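Local coordinates for protein citrate synthase (Metallosphaera sedula, PDB 6ABW) that probably catalyses the condensation of oxaloacetate with acetyl-CoA to citrate and free CoA, the entry step of the tricarboxylic acid cycle, at residues A[38-41]-A[46-49]; A[40-45]-A[188-193]; A[252-257]-A[312-317]. All blocks are in the same frame, centred on the assembly; numbering follows the deposited sequence.

Interaction 1 (A[38-41]-A[46-49])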
loop_
_atom_site.group_PDB
_atom_site.type_symbol
_atom_site.label_atom_id
_atom_site.label_comp_id
_atom_site.label_asym_id
_atom_site.label_seq_id
_atom_site.Cartn_x
_atom_site.Cartn_y
_atom_site.Cartn_z
ATOM N N GLY A 38 22.550 0.163 -23.747
ATOM C CA GLY A 38 22.526 -1.028 -22.936
ATOM C C GLY A 38 23.334 -0.891 -21.661
ATOM O O GLY A 38 23.934 -1.847 -21.215
ATOM N N ILE A 39 23.224 0.254 -21.017
ATOM C CA ILE A 39 24.052 0.568 -19.855
ATOM C C ILE A 39 23.170 0.747 -18.647
ATOM O O ILE A 39 22.164 1.424 -18.723
ATOM C CB ILE A 39 24.864 1.858 -20.048
ATOM C CG1 ILE A 39 25.785 1.733 -21.292
ATOM C CG2 ILE A 39 25.646 2.224 -18.770
ATOM C CD1 ILE A 39 26.454 3.040 -21.642
ATOM N N LEU A 40 23.568 0.087 -17.562
ATOM C CA LEU A 40 22.900 0.202 -16.282
ATOM C C LEU A 40 24.006 0.436 -15.231
ATOM O O LEU A 40 24.965 -0.359 -15.128
ATOM C CB LEU A 40 22.141 -1.106 -15.971
ATOM C CG LEU A 40 21.537 -1.066 -14.595
ATOM C CD1 LEU A 40 20.555 0.026 -14.346
ATOM C CD2 LEU A 40 20.931 -2.445 -14.306
ATOM N N ARG A 41 23.879 1.527 -14.494
ATOM C CA ARG A 41 24.790 1.848 -13.384
ATOM C C ARG A 41 24.029 2.141 -12.126
ATOM O O ARG A 41 22.993 2.734 -12.184
ATOM C CB ARG A 41 25.657 3.078 -13.660
ATOM C CG ARG A 41 26.522 2.874 -14.891
ATOM C CD ARG A 41 27.326 4.102 -15.150
ATOM N NE ARG A 41 27.913 3.970 -16.466
ATOM C CZ ARG A 41 28.016 4.958 -17.343
ATOM N NH1 ARG A 41 28.581 4.673 -18.521
ATOM N NH2 ARG A 41 27.641 6.208 -17.050
ATOM N N ASP A 46 29.030 0.477 -13.080
ATOM C CA ASP A 46 28.374 -0.396 -14.053
ATOM C C ASP A 46 27.897 -1.649 -13.352
ATOM O O ASP A 46 28.605 -2.229 -12.535
ATOM C CB ASP A 46 29.351 -0.770 -15.166
ATOM C CG ASP A 46 29.465 0.296 -16.252
ATOM O OD1 ASP A 46 28.442 0.697 -16.883
ATOM O OD2 ASP A 46 30.604 0.726 -16.536
ATOM N N ILE A 47 26.722 -2.112 -13.728
ATOM C CA ILE A 47 26.157 -3.306 -13.056
ATOM C C ILE A 47 27.054 -4.516 -13.167
ATOM O O ILE A 47 27.167 -5.263 -12.200
ATOM C CB ILE A 47 24.712 -3.621 -13.580
ATOM C CG1 ILE A 47 24.082 -4.745 -12.807
ATOM C CG2 ILE A 47 24.668 -3.950 -15.043
ATOM C CD1 ILE A 47 23.615 -4.355 -11.418
ATOM N N GLU A 48 27.710 -4.728 -14.303
ATOM C CA GLU A 48 28.619 -5.877 -14.482
ATOM C C GLU A 48 29.772 -5.874 -13.452
ATOM O O GLU A 48 30.142 -6.928 -12.898
ATOM C CB GLU A 48 29.110 -5.917 -15.960
ATOM C CG GLU A 48 29.819 -7.246 -16.224
ATOM C CD GLU A 48 30.477 -7.365 -17.598
ATOM O OE1 GLU A 48 30.105 -6.584 -18.507
ATOM O OE2 GLU A 48 31.384 -8.250 -17.735
ATOM N N ASP A 49 30.319 -4.682 -13.204
ATOM C CA ASP A 49 31.461 -4.404 -12.289
ATOM C C ASP A 49 30.980 -4.690 -10.871
ATOM O O ASP A 49 31.700 -5.350 -10.056
ATOM C CB ASP A 49 31.862 -2.920 -12.513
ATOM C CG ASP A 49 33.321 -2.525 -12.000
ATOM O OD1 ASP A 49 34.137 -3.418 -11.537
ATOM O OD2 ASP A 49 33.579 -1.279 -12.044
HETATM O O HOH W 1 26.062 -1.439 -17.883
HETATM O O HOH W 2 29.691 2.144 -19.086
#
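Arg-41 and Asp-46 pair across the mouth of a tight hairpin, an antiparallel non-hydrogen-bonded pair whose CA atoms lie 4.3 Å apart and whose side chains run next to each other on one face of the small sheet. Their charges meet in a long, weak salt bridge: Arg-41 NE points edge-on at Asp-46 OD1, 3.3 Å away, although the guanidinium and carboxylate planes are turned 73° apart. Arg-41 CG lies beside the backbone N (chi1 -60°), 3.5 Å from Asp-46 OD1, and the extended chain then carries NE alongside the aspartate. Water reinforces the pair. One molecule accepts from Arg-41 NH1 and donates to Asp-46 OD1; a second accepts from Leu-40 N and donates weakly to OD1. The strongest partner of the carboxylate lies across the interface, where OD2 makes a salt bridge to Lys-380 of the second subunit. Were Arg-41 an alanine, Asp-46 OD1 would probably lose its charged mate on this chain, and the water between NH1 and OD1 its donor.

The backbone bond is firmer: Ile-47 N donates to Leu-40 O at 2.8 Å, and Asp-46 CA adds a C-H...O contact to this carbonyl. Apolar packing joins Leu-40 CB to Ile-47 CG2 at 3.9 Å. A chi1 of 175° swings Leu-40 CG away from the backbone N, which brings CD2 within 4.0 Å of Ile-47 CB.

Leu-40 continues onto strand 31-34 and helix 278-292, while Ile-47, in the first turn of helix 47-53, reaches helices 179-191 and 278-292, so the contact seats hairpin and helix start together on the helical core.

Interaction 2 (A[40-45]-A[188-193])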
loop_
_atom_site.group_PDB
_atom_site.type_symbol
_atom_site.label_atom_id
_atom_site.label_comp_id
_atom_site.label_asym_id
_atom_site.label_seq_id
_atom_site.Cartn_x
_atom_site.Cartn_y
_atom_site.Cartn_z
ATOM N N LEU A 40 23.568 0.087 -17.562
ATOM C CA LEU A 40 22.900 0.202 -16.282
ATOM C C LEU A 40 24.006 0.436 -15.231
ATOM O O LEU A 40 24.965 -0.359 -15.128
ATOM C CB LEU A 40 22.141 -1.106 -15.971
ATOM C CG LEU A 40 21.537 -1.066 -14.595
ATOM C CD1 LEU A 40 20.555 0.026 -14.346
ATOM C CD2 LEU A 40 20.931 -2.445 -14.306
ATOM N N ARG A 41 23.879 1.527 -14.494
ATOM C CA ARG A 41 24.790 1.848 -13.384
ATOM C C ARG A 41 24.029 2.141 -12.126
ATOM O O ARG A 41 22.993 2.734 -12.184
ATOM C CB ARG A 41 25.657 3.078 -13.660
ATOM C CG ARG A 41 26.522 2.874 -14.891
ATOM C CD ARG A 41 27.326 4.102 -15.150
ATOM N NE ARG A 41 27.913 3.970 -16.466
ATOM C CZ ARG A 41 28.016 4.958 -17.343
ATOM N NH1 ARG A 41 28.581 4.673 -18.521
ATOM N NH2 ARG A 41 27.641 6.208 -17.050
ATOM N N TYR A 42 24.575 1.714 -10.998
ATOM C CA TYR A 42 24.105 2.123 -9.675
ATOM C C TYR A 42 25.198 3.092 -9.125
ATOM O O TYR A 42 26.328 2.660 -8.927
ATOM C CB TYR A 42 23.985 0.972 -8.721
ATOM C CG TYR A 42 22.899 -0.094 -9.017
ATOM C CD1 TYR A 42 21.794 0.178 -9.826
ATOM C CD2 TYR A 42 23.061 -1.361 -8.549
ATOM C CE1 TYR A 42 20.826 -0.808 -10.104
ATOM C CE2 TYR A 42 22.125 -2.370 -8.805
ATOM C CZ TYR A 42 21.009 -2.109 -9.588
ATOM O OH TYR A 42 20.061 -3.111 -9.791
ATOM N N GLY A 43 24.808 4.344 -8.874
ATOM C CA GLY A 43 25.701 5.295 -8.233
ATOM C C GLY A 43 27.020 5.483 -9.027
ATOM O O GLY A 43 28.090 5.650 -8.442
ATOM N N GLY A 44 26.923 5.332 -10.331
ATOM C CA GLY A 44 28.050 5.476 -11.286
ATOM C C GLY A 44 28.820 4.217 -11.602
ATOM O O GLY A 44 29.682 4.214 -12.524
ATOM N N TYR A 45 28.520 3.115 -10.894
ATOM C CA TYR A 45 29.199 1.898 -11.075
ATOM C C TYR A 45 28.392 0.962 -12.015
ATOM O O TYR A 45 27.197 0.729 -11.787
ATOM C CB TYR A 45 29.421 1.191 -9.739
ATOM C CG TYR A 45 30.295 1.936 -8.793
ATOM C CD1 TYR A 45 31.675 2.032 -9.051
ATOM C CD2 TYR A 45 29.798 2.522 -7.640
ATOM C CE1 TYR A 45 32.519 2.648 -8.173
ATOM C CE2 TYR A 45 30.650 3.140 -6.727
ATOM C CZ TYR A 45 32.019 3.226 -7.039
ATOM O OH TYR A 45 32.900 3.833 -6.166
ATOM N N ALA A 188 21.784 -12.137 -8.249
ATOM C CA ALA A 188 20.351 -11.903 -8.473
ATOM C C ALA A 188 19.878 -10.773 -7.595
ATOM O O ALA A 188 19.140 -9.923 -8.032
ATOM C CB ALA A 188 19.565 -13.154 -8.186
ATOM N N LEU A 189 20.313 -10.741 -6.339
ATOM C CA LEU A 189 19.980 -9.653 -5.423
ATOM C C LEU A 189 20.495 -8.339 -5.877
ATOM O O LEU A 189 19.811 -7.329 -5.761
ATOM C CB LEU A 189 20.514 -9.888 -4.037
ATOM C CG LEU A 189 19.877 -11.046 -3.341
ATOM C CD1 LEU A 189 20.690 -11.505 -2.154
ATOM C CD2 LEU A 189 18.484 -10.588 -2.907
ATOM N N ILE A 190 21.704 -8.314 -6.424
ATOM C CA ILE A 190 22.204 -7.031 -6.988
ATOM C C ILE A 190 21.457 -6.640 -8.265
ATOM O O ILE A 190 21.088 -5.460 -8.461
ATOM C CB ILE A 190 23.725 -7.132 -7.287
ATOM C CG1 ILE A 190 24.526 -7.268 -5.951
ATOM C CG2 ILE A 190 24.195 -5.897 -8.058
ATOM C CD1 ILE A 190 25.949 -7.740 -6.153
ATOM N N LEU A 191 21.204 -7.641 -9.110
ATOM C CA LEU A 191 20.657 -7.389 -10.447
ATOM C C LEU A 191 19.273 -6.748 -10.436
ATOM O O LEU A 191 18.932 -5.934 -11.290
ATOM C CB LEU A 191 20.658 -8.691 -11.271
ATOM C CG LEU A 191 22.012 -9.203 -11.806
ATOM C CD1 LEU A 191 22.015 -10.627 -12.326
ATOM C CD2 LEU A 191 22.564 -8.254 -12.878
ATOM N N TYR A 192 18.437 -7.171 -9.494
ATOM C CA TYR A 192 17.091 -6.716 -9.367
ATOM C C TYR A 192 16.888 -5.518 -8.402
ATOM O O TYR A 192 15.738 -5.096 -8.192
ATOM C CB TYR A 192 16.172 -7.914 -9.020
ATOM C CG TYR A 192 15.558 -8.717 -10.147
ATOM C CD1 TYR A 192 15.143 -8.106 -11.360
ATOM C CD2 TYR A 192 15.255 -10.053 -9.987
ATOM C CE1 TYR A 192 14.469 -8.814 -12.317
ATOM C CE2 TYR A 192 14.593 -10.767 -10.964
ATOM C CZ TYR A 192 14.200 -10.132 -12.152
ATOM O OH TYR A 192 13.483 -10.845 -13.124
ATOM N N ALA A 193 18.000 -4.931 -7.874
ATOM C CA ALA A 193 17.886 -4.009 -6.760
ATOM C C ALA A 193 17.117 -2.752 -7.130
ATOM O O ALA A 193 16.351 -2.278 -6.304
ATOM C CB ALA A 193 19.219 -3.668 -6.138
#
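The hydroxyl of Tyr-42 donates a hydrogen bond to the backbone carbonyl of Ile-190, with OH and O 2.9 Å apart. The acceptor lies at the edge of the tyrosine ring and near its plane, and the hydroxyl approaches almost in line with the carbonyl (C=O...O angle 161°). Ile-190 O also accepts from Ala-193 N at 3.2 Å, within the turn that ends helix 179-191. The hydroxyl in turn receives the backbone N-H of Asp-194, just beyond this turn.

Apolar contacts flank the polar one. Tyr-42 CE2 stands 4.2 Å from both Ile-190 CG2 and Ala-193 CB. With CG beside the backbone N (chi1 -67°), the ring reaches from strand 39-42 toward the helix end, from the first position of the type I' turn 42-45. Helix 56-65 also touches both partners, through Met-63 on Tyr-42 and Val-59 on Ile-190.

Chemically, the hydroxyl adds a second donor to a carbonyl of the last turn and itself accepts from Asp-194 N, so a buried polar group is satisfied as donor and as acceptor. This fixes the hairpin against the segment leading through Tyr-192, whose hydroxyl bonds to Asp-325, a predicted active-site residue.

Interaction 3 (A[252-257]-A[312-317]); sequences SWFKRK and VETFGA. With ACO (acetyl coenzyme *a), chain D.
Phe-315 is covered on one face by its own neighbour and met on the other by acetyl-CoA: the methyl CG2 of Thr-314 sits 3.7 Å above the ring centre, and the C2A edge of the adenine is directed at the opposite face. C2A lies 3.3 Å above this second face, offset toward the rim, and comes nearest to Phe-315 CZ; the two planes are steeply inclined, about 60° apart, and not stacked in parallel. Phe-315 thus forms part of the acetyl-CoA pocket; acetyl-CoA is held by hydrogen bonds to Gly-267 N and Leu-265 O.

Across the segments, Phe-254 and Thr-314 approach from opposite directions. The outer end of the Phe-254 ring, at CZ, is 3.4 Å from Thr-314 OG1, which lies at the ring edge and near its plane; Thr-314 CB follows at 3.9 Å from CZ. No hydrogen bond joins the two segments, and the hydroxyl of Thr-314 is bonded to Leu-310 O, one helical turn back. Its torsion explains both roles: at chi1 -53° OG1 sits beside the backbone N, facing Phe-254, while CG2 is left to cover Phe-315. Phe-254, with CG opposite its backbone N (chi1 -172°), stretches out from its helix and places CZ 4.3 Å from Phe-315 CE2, an apolar contact one residue behind the adenine site.

The contact is small, burying 99 Å² in all, and joins helix 250-260 to the last turn of helix 295-315. Phe-254 also packs on Leu-307 and Leu-310 of that helix, Phe-315 on Ile-258 of the first and on the loop residue Ile-320, and Trp-253 carries helix 250-260 onto helix 233-244.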
loop_
_atom_site.group_PDB
_atom_site.type_symbol
_atom_site.label_atom_id
_atom_site.label_comp_id
_atom_site.label_asym_id
_atom_site.label_seq_id
_atom_site.Cartn_x
_atom_site.Cartn_y
_atom_site.Cartn_z
ATOM N N SER A 252 9.297 -26.576 -32.337
ATOM C CA SER A 252 7.878 -26.767 -32.607
ATOM C C SER A 252 6.973 -25.800 -31.832
ATOM O O SER A 252 6.061 -25.197 -32.435
ATOM C CB SER A 252 7.444 -28.249 -32.387
ATOM O OG SER A 252 6.036 -28.373 -32.441
ATOM N N TRP A 253 7.239 -25.629 -30.533
ATOM C CA TRP A 253 6.532 -24.668 -29.744
ATOM C C TRP A 253 6.670 -23.249 -30.346
ATOM O O TRP A 253 5.686 -22.512 -30.417
ATOM C CB TRP A 253 7.024 -24.702 -28.320
ATOM C CG TRP A 253 6.335 -23.783 -27.363
ATOM C CD1 TRP A 253 5.332 -24.104 -26.491
ATOM C CD2 TRP A 253 6.668 -22.405 -27.119
ATOM N NE1 TRP A 253 4.959 -22.982 -25.782
ATOM C CE2 TRP A 253 5.785 -21.938 -26.134
ATOM C CE3 TRP A 253 7.635 -21.508 -27.663
ATOM C CZ2 TRP A 253 5.844 -20.641 -25.634
ATOM C CZ3 TRP A 253 7.679 -20.207 -27.174
ATOM C CH2 TRP A 253 6.777 -19.765 -26.187
ATOM N N PHE A 254 7.874 -22.908 -30.714
ATOM C CA PHE A 254 8.164 -21.540 -31.264
ATOM C C PHE A 254 7.411 -21.399 -32.601
ATOM O O PHE A 254 6.757 -20.373 -32.823
ATOM C CB PHE A 254 9.654 -21.343 -31.495
ATOM C CG PHE A 254 10.047 -19.922 -31.864
ATOM C CD1 PHE A 254 10.279 -18.949 -30.897
ATOM C CD2 PHE A 254 10.267 -19.577 -33.170
ATOM C CE1 PHE A 254 10.658 -17.614 -31.275
ATOM C CE2 PHE A 254 10.690 -18.296 -33.526
ATOM C CZ PHE A 254 10.864 -17.315 -32.576
ATOM N N LYS A 255 7.476 -22.423 -33.465
ATOM C CA LYS A 255 6.685 -22.397 -34.745
ATOM C C LYS A 255 5.184 -22.176 -34.540
ATOM O O LYS A 255 4.539 -21.285 -35.153
ATOM C CB LYS A 255 6.999 -23.634 -35.572
ATOM C CG LYS A 255 6.275 -23.704 -36.937
ATOM C CD LYS A 255 6.426 -22.429 -37.765
ATOM C CE LYS A 255 5.725 -22.533 -39.130
ATOM N NZ LYS A 255 6.578 -23.257 -40.071
ATOM N N ARG A 256 4.614 -22.920 -33.608
ATOM C CA ARG A 256 3.189 -22.875 -33.325
ATOM C C ARG A 256 2.723 -21.609 -32.589
ATOM O O ARG A 256 1.826 -20.933 -33.048
ATOM C CB ARG A 256 2.789 -24.205 -32.605
ATOM C CG ARG A 256 3.147 -25.501 -33.440
ATOM C CD ARG A 256 3.157 -26.838 -32.651
ATOM N NE ARG A 256 2.440 -26.680 -31.390
ATOM C CZ ARG A 256 2.967 -26.745 -30.152
ATOM N NH1 ARG A 256 2.187 -26.464 -29.112
ATOM N NH2 ARG A 256 4.227 -27.131 -29.911
ATOM N N LYS A 257 3.359 -21.233 -31.467
ATOM C CA LYS A 257 2.904 -20.171 -30.613
ATOM C C LYS A 257 3.350 -18.775 -31.079
ATOM O O LYS A 257 2.602 -17.815 -30.924
ATOM C CB LYS A 257 3.355 -20.372 -29.173
ATOM C CG LYS A 257 2.988 -21.723 -28.572
ATOM C CD LYS A 257 1.514 -21.844 -28.209
ATOM C CE LYS A 257 1.157 -23.278 -27.802
ATOM N NZ LYS A 257 -0.321 -23.437 -27.682
ATOM N N VAL A 312 16.145 -14.165 -30.944
ATOM C CA VAL A 312 17.027 -13.100 -31.499
ATOM C C VAL A 312 17.063 -13.200 -33.033
ATOM O O VAL A 312 17.034 -12.171 -33.746
ATOM C CB VAL A 312 18.443 -13.149 -30.870
ATOM C CG1 VAL A 312 19.397 -12.148 -31.579
ATOM C CG2 VAL A 312 18.321 -12.827 -29.355
ATOM N N GLU A 313 17.134 -14.421 -33.539
ATOM C CA GLU A 313 17.070 -14.642 -35.032
ATOM C C GLU A 313 15.795 -14.004 -35.630
ATOM O O GLU A 313 15.858 -13.248 -36.620
ATOM C CB GLU A 313 17.190 -16.151 -35.325
ATOM C CG GLU A 313 17.361 -16.477 -36.803
ATOM C CD GLU A 313 16.832 -17.867 -37.247
ATOM O OE1 GLU A 313 16.471 -18.768 -36.409
ATOM O OE2 GLU A 313 16.784 -18.062 -38.491
ATOM N N THR A 314 14.674 -14.105 -34.911
ATOM C CA THR A 314 13.389 -13.616 -35.398
ATOM C C THR A 314 13.120 -12.137 -35.109
ATOM O O THR A 314 12.552 -11.471 -35.926
ATOM C CB THR A 314 12.264 -14.460 -34.794
ATOM O OG1 THR A 314 12.571 -15.835 -35.061
ATOM C CG2 THR A 314 10.949 -14.105 -35.417
ATOM N N PHE A 315 13.517 -11.636 -33.937
ATOM C CA PHE A 315 13.153 -10.302 -33.458
ATOM C C PHE A 315 14.309 -9.354 -33.217
ATOM O O PHE A 315 14.075 -8.159 -33.025
ATOM C CB PHE A 315 12.395 -10.483 -32.117
ATOM C CG PHE A 315 11.183 -11.344 -32.246
ATOM C CD1 PHE A 315 10.159 -10.942 -33.078
ATOM C CD2 PHE A 315 11.012 -12.515 -31.453
ATOM C CE1 PHE A 315 8.998 -11.686 -33.205
ATOM C CE2 PHE A 315 9.875 -13.273 -31.599
ATOM C CZ PHE A 315 8.849 -12.849 -32.467
ATOM N N GLY A 316 15.547 -9.828 -33.258
ATOM C CA GLY A 316 16.691 -8.910 -33.046
ATOM C C GLY A 316 16.757 -7.682 -33.988
ATOM O O GLY A 316 17.042 -6.559 -33.521
ATOM N N ALA A 317 16.437 -7.879 -35.281
ATOM C CA ALA A 317 16.349 -6.755 -36.257
ATOM C C ALA A 317 15.285 -5.709 -35.940
ATOM O O ALA A 317 15.412 -4.554 -36.365
ATOM C CB ALA A 317 16.153 -7.286 -37.682
HETATM N N1A ACO D . 8.027 -10.695 -28.819
HETATM C C2A ACO D . 7.773 -10.578 -30.173
HETATM N N3A ACO D . 7.607 -9.357 -30.806
HETATM C C4A ACO D . 7.701 -8.230 -30.062
HETATM C C5A ACO D . 7.984 -8.291 -28.611
HETATM C C6A ACO D . 8.154 -9.619 -28.029
HETATM N N6A ACO D . 8.373 -9.707 -26.700
HETATM N N7A ACO D . 7.993 -7.022 -28.136
HETATM C C8A ACO D . 7.745 -6.195 -29.180
HETATM N N9A ACO D . 7.565 -6.919 -30.308
HETATM C C1B ACO D . 7.308 -6.386 -31.678
HETATM C C2B ACO D . 6.090 -5.452 -31.779
HETATM O O2B ACO D . 4.848 -6.135 -31.953
HETATM C C3B ACO D . 6.473 -4.665 -33.002
HETATM O O3B ACO D . 6.089 -5.463 -34.136
HETATM P P3B ACO D . 5.686 -4.865 -35.602
HETATM O O7A ACO D . 4.772 -5.920 -36.199
HETATM O O8A ACO D . 7.015 -4.722 -36.337
HETATM O O9A ACO D . 4.972 -3.558 -35.272
HETATM C C4B ACO D . 7.998 -4.519 -32.913
HETATM O O4B ACO D . 8.467 -5.615 -32.113
HETATM C C5B ACO D . 8.472 -3.257 -32.238
HETATM O O5B ACO D . 7.890 -3.165 -30.937
HETATM P P1A ACO D . 8.348 -1.974 -29.946
HETATM O O1A ACO D . 7.533 -0.775 -30.371
HETATM O O2A ACO D . 9.883 -1.949 -29.910
HETATM O O3A ACO D . 7.904 -2.381 -28.441
HETATM P P2A ACO D . 6.382 -2.395 -27.890
HETATM O O4A ACO D . 6.068 -1.133 -27.131
HETATM O O5A ACO D . 5.459 -3.006 -28.903
HETATM O O6A ACO D . 6.643 -3.439 -26.686
HETATM C CBP ACO D . 7.351 -3.980 -24.477
HETATM C CCP ACO D . 7.738 -3.315 -25.771
HETATM C CDP ACO D . 8.389 -4.349 -23.441
HETATM C CEP ACO D . 5.882 -3.858 -24.043
HETATM C CAP ACO D . 7.219 -5.459 -25.114
HETATM O OAP ACO D . 8.372 -5.933 -25.835
HETATM C C9P ACO D . 6.847 -6.609 -24.173
HETATM O O9P ACO D . 5.655 -6.813 -23.968
HETATM N N8P ACO D . 7.844 -7.328 -23.596
HETATM C C7P ACO D . 7.599 -8.222 -22.488
HETATM C C6P ACO D . 6.836 -9.486 -22.812
HETATM C C5P ACO D . 6.604 -10.142 -21.455
HETATM O O5P ACO D . 7.416 -10.955 -21.017
HETATM N N4P ACO D . 5.474 -9.831 -20.780
HETATM C C3P ACO D . 5.090 -10.474 -19.517
HETATM C C2P ACO D . 5.095 -9.392 -18.459
HETATM S S1P ACO D . 3.433 -9.036 -18.008
HETATM C C ACO D . 3.686 -9.403 -16.416
HETATM O O ACO D . 3.686 -10.583 -16.115
HETATM C CH3 ACO D . 3.945 -8.263 -15.476
#

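How the interactions relate
Interactions 1 and 2 are neighbours, with centres about 7 Å apart. They share Leu-40 and Arg-41 of strand 39-42 and touch directly through Ile-47, whose CD1 packs 3.6 Å from Tyr-42 CE2 and 3.7 Å from Ile-190 CG2. Together they fasten the N-terminal hairpin to helix 179-191, and both touch the second subunit. Interaction 3 comes later in the chain and lies apart: its centre is about 28 Å from that of interaction 1 and 30 Å from that of interaction 2, without contact to either. The first two therefore belong to a packed region bordering the subunit interface, the third to the adenine end of the acetyl-CoA pocket.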